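Local coordinates for protein methylglyoxal reductase (NADPH-dependent) (Candida albicans SC5314, PDB 6KWS) that probably reduces methylglyoxal with NADPH, as a member of the extended short-chain dehydrogenase/reductase family, at residues Glu254-Asn258 / Gln259-Leu263. The protein carries 1 engineered substitution. Residues are numbered along the deposited sequence; the frame is centred on the assembly and turned at random.
Sequences EDAKN and QRILL
Ala256 and Gln259 bracket a type II beta turn, and the bond that closes it runs from Gln259 N to Ala256 O at 3.2 Å. It is not a straight one: the N-H...O angle is 138°, and the donor sits above the carbonyl plane, 46° out of it. Asn258 takes the third position of the turn with a positive phi. On the inner side the packing is close. Gln259 CG lies beside its own backbone N (chi1 -64°), which brings it 3.3 Å from Asp255 O, and the chain then bends at chi2. That bend folds the amide back over the turn, where Gln259 NE2 makes a weak hydrogen bond of 3.4 Å to Lys257 O. Two residues on, Ile261 reaches back, and its CD1 meets Ala256 CB at 4.2 Å, a buried apolar touch.

The turn links helix 240-252, through the short 3-10 segment 254-256, to strand 260-269 of the central sheet in this Rossmann-type domain. Gln259 and Ile261 pair through their backbones with Thr191 on strand 188-194, while helix 310-316 covers the Gln259 side chain with Lys311 and Leu315.

The solvent side is much looser. Lys257 is exposed, its CB heading away from 259-263, and the carboxylate of Asp255, another exposed residue, also leads outward. Asn258 is exposed as well, though its side chain rests on Trp176 and Ile179 of helix 160-181. Arg260, by contrast, is buried, its CB directed away from 254-258, and its guanidinium group forms a salt bridge with Glu172 and a cation-pi contact with Trp148.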
loop_
_atom_site.group_PDB
_atom_site.type_symbol
_atom_site.label_atom_id
_atom_site.label_comp_id
_atom_site.label_asym_id
_atom_site.label_seq_id
_atom_site.Cartn_x
_atom_site.Cartn_y
_atom_site.Cartn_z
ATOM N N GLU A 254 -18.670 -2.544 -9.820
ATOM C CA GLU A 254 -19.601 -1.630 -9.171
ATOM C C GLU A 254 -19.832 -2.011 -7.709
ATOM O O GLU A 254 -20.026 -1.134 -6.864
ATOM C CB GLU A 254 -20.928 -1.583 -9.939
ATOM C CG GLU A 254 -20.812 -1.422 -11.478
ATOM C CD GLU A 254 -20.391 -2.724 -12.222
ATOM O OE1 GLU A 254 -19.432 -2.676 -13.033
ATOM O OE2 GLU A 254 -21.003 -3.800 -11.991
ATOM N N ASP A 255 -19.785 -3.299 -7.371
ATOM C CA ASP A 255 -20.054 -3.622 -5.969
ATOM C C ASP A 255 -18.945 -3.176 -5.021
ATOM O O ASP A 255 -19.072 -3.375 -3.808
ATOM C CB ASP A 255 -20.296 -5.119 -5.790
ATOM C CG ASP A 255 -21.294 -5.673 -6.785
ATOM O OD1 ASP A 255 -22.243 -4.940 -7.150
ATOM O OD2 ASP A 255 -21.125 -6.845 -7.198
ATOM N N ALA A 256 -17.872 -2.581 -5.521
ATOM C CA ALA A 256 -16.822 -2.128 -4.628
ATOM C C ALA A 256 -17.081 -0.734 -4.072
ATOM O O ALA A 256 -16.311 -0.289 -3.215
ATOM C CB ALA A 256 -15.469 -2.175 -5.347
ATOM N N LYS A 257 -18.145 -0.048 -4.511
ATOM C CA LYS A 257 -18.441 1.298 -4.022
ATOM C C LYS A 257 -18.742 1.298 -2.531
ATOM O O LYS A 257 -19.522 0.477 -2.039
ATOM C CB LYS A 257 -19.626 1.897 -4.777
ATOM C CG LYS A 257 -19.571 1.684 -6.269
ATOM C CD LYS A 257 -20.849 2.129 -6.975
ATOM C CE LYS A 257 -20.647 3.506 -7.615
ATOM N NZ LYS A 257 -21.852 3.965 -8.373
ATOM N N ASN A 258 -18.132 2.248 -1.818
ATOM C CA ASN A 258 -18.299 2.399 -0.372
ATOM C C ASN A 258 -17.898 1.135 0.378
ATOM O O ASN A 258 -18.453 0.828 1.433
ATOM C CB ASN A 258 -19.730 2.833 -0.014
ATOM C CG ASN A 258 -20.022 4.263 -0.472
ATOM O OD1 ASN A 258 -19.509 5.234 0.111
ATOM N ND2 ASN A 258 -20.789 4.399 -1.565
ATOM N N GLN A 259 -16.929 0.404 -0.165
ATOM C CA GLN A 259 -16.360 -0.760 0.490
ATOM C C GLN A 259 -14.965 -0.443 1.016
ATOM O O GLN A 259 -14.236 0.372 0.438
ATOM C CB GLN A 259 -16.284 -1.965 -0.458
ATOM C CG GLN A 259 -17.636 -2.479 -0.933
ATOM C CD GLN A 259 -18.623 -2.694 0.202
ATOM O OE1 GLN A 259 -18.305 -3.289 1.224
ATOM N NE2 GLN A 259 -19.824 -2.166 0.033
ATOM N N ARG A 260 -14.620 -1.083 2.138
ATOM C CA ARG A 260 -13.242 -1.209 2.602
ATOM C C ARG A 260 -12.754 -2.598 2.224
ATOM O O ARG A 260 -13.309 -3.594 2.693
ATOM C CB ARG A 260 -13.129 -1.052 4.109
ATOM C CG ARG A 260 -13.578 0.250 4.670
ATOM C CD ARG A 260 -13.557 0.078 6.169
ATOM N NE ARG A 260 -12.292 0.486 6.768
ATOM C CZ ARG A 260 -11.811 -0.026 7.898
ATOM N NH1 ARG A 260 -12.487 -0.984 8.534
ATOM N NH2 ARG A 260 -10.655 0.417 8.390
ATOM N N ILE A 261 -11.727 -2.675 1.391
ATOM C CA ILE A 261 -11.281 -3.954 0.871
ATOM C C ILE A 261 -9.988 -4.329 1.582
ATOM O O ILE A 261 -8.972 -3.629 1.473
ATOM C CB ILE A 261 -11.126 -3.920 -0.656
ATOM C CG1 ILE A 261 -12.497 -3.761 -1.305
ATOM C CG2 ILE A 261 -10.634 -5.220 -1.152
ATOM C CD1 ILE A 261 -12.572 -2.660 -2.307
ATOM N N LEU A 262 -10.035 -5.423 2.327
ATOM C CA LEU A 262 -8.855 -5.923 3.019
ATOM C C LEU A 262 -7.981 -6.704 2.032
ATOM O O LEU A 262 -8.466 -7.601 1.326
ATOM C CB LEU A 262 -9.294 -6.785 4.199
ATOM C CG LEU A 262 -8.471 -6.848 5.479
ATOM C CD1 LEU A 262 -9.237 -7.631 6.574
ATOM C CD2 LEU A 262 -7.137 -7.498 5.180
ATOM N N LEU A 263 -6.698 -6.359 1.961
ATOM C CA LEU A 263 -5.773 -7.059 1.081
ATOM C C LEU A 263 -4.760 -7.786 1.937
ATOM O O LEU A 263 -3.837 -7.176 2.495
ATOM C CB LEU A 263 -5.107 -6.128 0.078
ATOM C CG LEU A 263 -5.927 -6.496 -1.155
ATOM C CD1 LEU A 263 -7.186 -5.634 -1.235
ATOM C CD2 LEU A 263 -5.153 -6.545 -2.446
#